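Local coordinates for germination protein (Bacillus megaterium, PDB 6O59), which probably takes part in sensing germinants as the A subunit of the spore germinant receptor GerK3, whose N-terminal domain this is, at residues E12-I17 against I27-F32. Sequence-based numbering, arbitrary orientation.
Sequences ENLTLI and IVIRHF
Leu-14 of helix 10-20 meets Ile-29 of strand 27-34 where the two backbones come nearest, their CA atoms 8.3 Å apart, and since no hydrogen bond links the segments the contact, which buries about 180 Å² in total, rests on side chains. CD1 of the leucine makes the closest approach to the isoleucine, 4.0 Å from CG2 of Ile-29, with CD2 just behind, and the two side chains run past one another antiparallel. The same CD1 methyl approaches the His-31 ring obliquely, with Leu-14 CD1 3.4 Å from His-31 NE2. In Ile-29, chi1 of -63° puts CG1 beside the backbone N and CG2 anti to it, which carries CG2 over one face of the imidazole, 3.6 Å above the plane and displaced from the ring centre. Leu-14 CD1 thus reaches both this methyl and the ring that the methyl overlies. The strand is an outermost one of a five-stranded antiparallel sheet, and the helix packs on one face of it: Leu-14 also touches Val-45 of adjoining strand 40-47. Alternation along the strand sends Arg-30 and Phe-32 to the other face, where both touch Leu-61 of helix 54-62. Farther along helix 10-20, Ile-17 is buried and touches Trp-98 of helix 98-106.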
loop_
_atom_site.group_PDB
_atom_site.type_symbol
_atom_site.label_atom_id
_atom_site.label_comp_id
_atom_site.label_asym_id
_atom_site.label_seq_id
_atom_site.Cartn_x
_atom_site.Cartn_y
_atom_site.Cartn_z
ATOM N N GLU A 12 17.632 -1.478 -8.763
ATOM C CA GLU A 12 18.095 -0.964 -7.481
ATOM C C GLU A 12 17.021 -0.103 -6.822
ATOM O O GLU A 12 16.817 -0.200 -5.608
ATOM C CB GLU A 12 19.403 -0.177 -7.646
ATOM C CG GLU A 12 20.597 -1.059 -7.984
ATOM C CD GLU A 12 21.980 -0.443 -7.856
ATOM O OE1 GLU A 12 22.864 -1.114 -7.278
ATOM O OE2 GLU A 12 22.188 0.692 -8.347
ATOM N N ASN A 13 16.308 0.713 -7.624
ATOM C CA ASN A 13 15.253 1.586 -7.117
ATOM C C ASN A 13 14.058 0.779 -6.693
ATOM O O ASN A 13 13.442 1.101 -5.677
ATOM C CB ASN A 13 14.859 2.622 -8.152
ATOM C CG ASN A 13 15.893 3.701 -8.308
ATOM O OD1 ASN A 13 16.415 4.252 -7.329
ATOM N ND2 ASN A 13 16.224 4.019 -9.547
ATOM N N LEU A 14 13.750 -0.295 -7.435
ATOM C CA LEU A 14 12.609 -1.148 -7.117
ATOM C C LEU A 14 12.894 -1.976 -5.864
ATOM O O LEU A 14 12.050 -2.012 -4.973
ATOM C CB LEU A 14 12.197 -2.040 -8.314
ATOM C CG LEU A 14 11.719 -1.305 -9.584
ATOM C CD1 LEU A 14 11.305 -2.278 -10.650
ATOM C CD2 LEU A 14 10.561 -0.324 -9.301
ATOM N N THR A 15 14.095 -2.564 -5.751
ATOM C CA THR A 15 14.443 -3.347 -4.561
ATOM C C THR A 15 14.332 -2.493 -3.296
ATOM O O THR A 15 13.766 -2.965 -2.308
ATOM C CB THR A 15 15.835 -3.962 -4.676
ATOM O OG1 THR A 15 16.707 -2.967 -5.174
ATOM C CG2 THR A 15 15.865 -5.173 -5.593
ATOM N N LEU A 16 14.803 -1.214 -3.367
ATOM C CA LEU A 16 14.794 -0.242 -2.275
ATOM C C LEU A 16 13.378 0.204 -1.908
ATOM O O LEU A 16 13.126 0.400 -0.721
ATOM C CB LEU A 16 15.691 0.970 -2.587
ATOM C CG LEU A 16 17.218 0.755 -2.349
ATOM C CD1 LEU A 16 18.029 1.794 -3.051
ATOM C CD2 LEU A 16 17.579 0.760 -0.871
ATOM N N ILE A 17 12.450 0.343 -2.889
ATOM C CA ILE A 17 11.052 0.697 -2.593
ATOM C C ILE A 17 10.435 -0.443 -1.763
ATOM O O ILE A 17 9.937 -0.205 -0.663
ATOM C CB ILE A 17 10.223 0.985 -3.878
ATOM C CG1 ILE A 17 10.693 2.280 -4.569
ATOM C CG2 ILE A 17 8.703 1.023 -3.570
ATOM C CD1 ILE A 17 10.279 2.370 -6.019
ATOM N N ILE A 27 1.151 -2.183 -2.857
ATOM C CA ILE A 27 2.047 -1.404 -3.695
ATOM C C ILE A 27 2.277 -2.188 -4.992
ATOM O O ILE A 27 2.825 -3.295 -4.976
ATOM C CB ILE A 27 3.324 -1.030 -2.929
ATOM C CG1 ILE A 27 2.963 0.032 -1.864
ATOM C CG2 ILE A 27 4.405 -0.498 -3.898
ATOM C CD1 ILE A 27 3.776 0.068 -0.768
ATOM N N VAL A 28 1.787 -1.622 -6.110
ATOM C CA VAL A 28 1.837 -2.229 -7.449
ATOM C C VAL A 28 3.029 -1.705 -8.262
ATOM O O VAL A 28 3.241 -0.493 -8.357
ATOM C CB VAL A 28 0.510 -2.012 -8.230
ATOM C CG1 VAL A 28 0.535 -2.720 -9.570
ATOM C CG2 VAL A 28 -0.683 -2.471 -7.423
ATOM N N ILE A 29 3.775 -2.651 -8.866
ATOM C CA ILE A 29 4.898 -2.427 -9.766
ATOM C C ILE A 29 4.518 -3.027 -11.125
ATOM O O ILE A 29 4.358 -4.245 -11.242
ATOM C CB ILE A 29 6.242 -2.994 -9.221
ATOM C CG1 ILE A 29 6.643 -2.281 -7.912
ATOM C CG2 ILE A 29 7.356 -2.887 -10.292
ATOM C CD1 ILE A 29 7.791 -2.875 -7.108
ATOM N N ARG A 30 4.348 -2.171 -12.137
ATOM C CA ARG A 30 4.044 -2.609 -13.494
ATOM C C ARG A 30 5.284 -2.433 -14.354
ATOM O O ARG A 30 5.704 -1.306 -14.617
ATOM C CB ARG A 30 2.846 -1.847 -14.096
ATOM C CG ARG A 30 1.539 -2.018 -13.349
ATOM C CD ARG A 30 0.692 -3.091 -13.958
ATOM N NE ARG A 30 -0.724 -2.843 -13.714
ATOM C CZ ARG A 30 -1.460 -3.507 -12.834
ATOM N NH1 ARG A 30 -0.922 -4.482 -12.110
ATOM N NH2 ARG A 30 -2.745 -3.217 -12.684
ATOM N N HIS A 31 5.914 -3.536 -14.738
ATOM C CA HIS A 31 7.081 -3.457 -15.609
ATOM C C HIS A 31 6.642 -3.283 -17.043
ATOM O O HIS A 31 5.656 -3.893 -17.471
ATOM C CB HIS A 31 7.951 -4.706 -15.505
ATOM C CG HIS A 31 8.641 -4.849 -14.198
ATOM N ND1 HIS A 31 8.109 -5.628 -13.186
ATOM C CD2 HIS A 31 9.804 -4.309 -13.775
ATOM C CE1 HIS A 31 8.961 -5.539 -12.182
ATOM N NE2 HIS A 31 9.997 -4.755 -12.489
ATOM N N PHE A 32 7.371 -2.457 -17.783
ATOM C CA PHE A 32 7.153 -2.256 -19.204
ATOM C C PHE A 32 8.479 -1.842 -19.877
ATOM O O PHE A 32 9.510 -1.677 -19.207
ATOM C CB PHE A 32 6.006 -1.276 -19.490
ATOM C CG PHE A 32 6.260 0.183 -19.218
ATOM C CD1 PHE A 32 6.140 0.699 -17.935
ATOM C CD2 PHE A 32 6.571 1.055 -20.257
ATOM C CE1 PHE A 32 6.359 2.054 -17.693
ATOM C CE2 PHE A 32 6.781 2.410 -20.012
ATOM C CZ PHE A 32 6.663 2.902 -18.736
#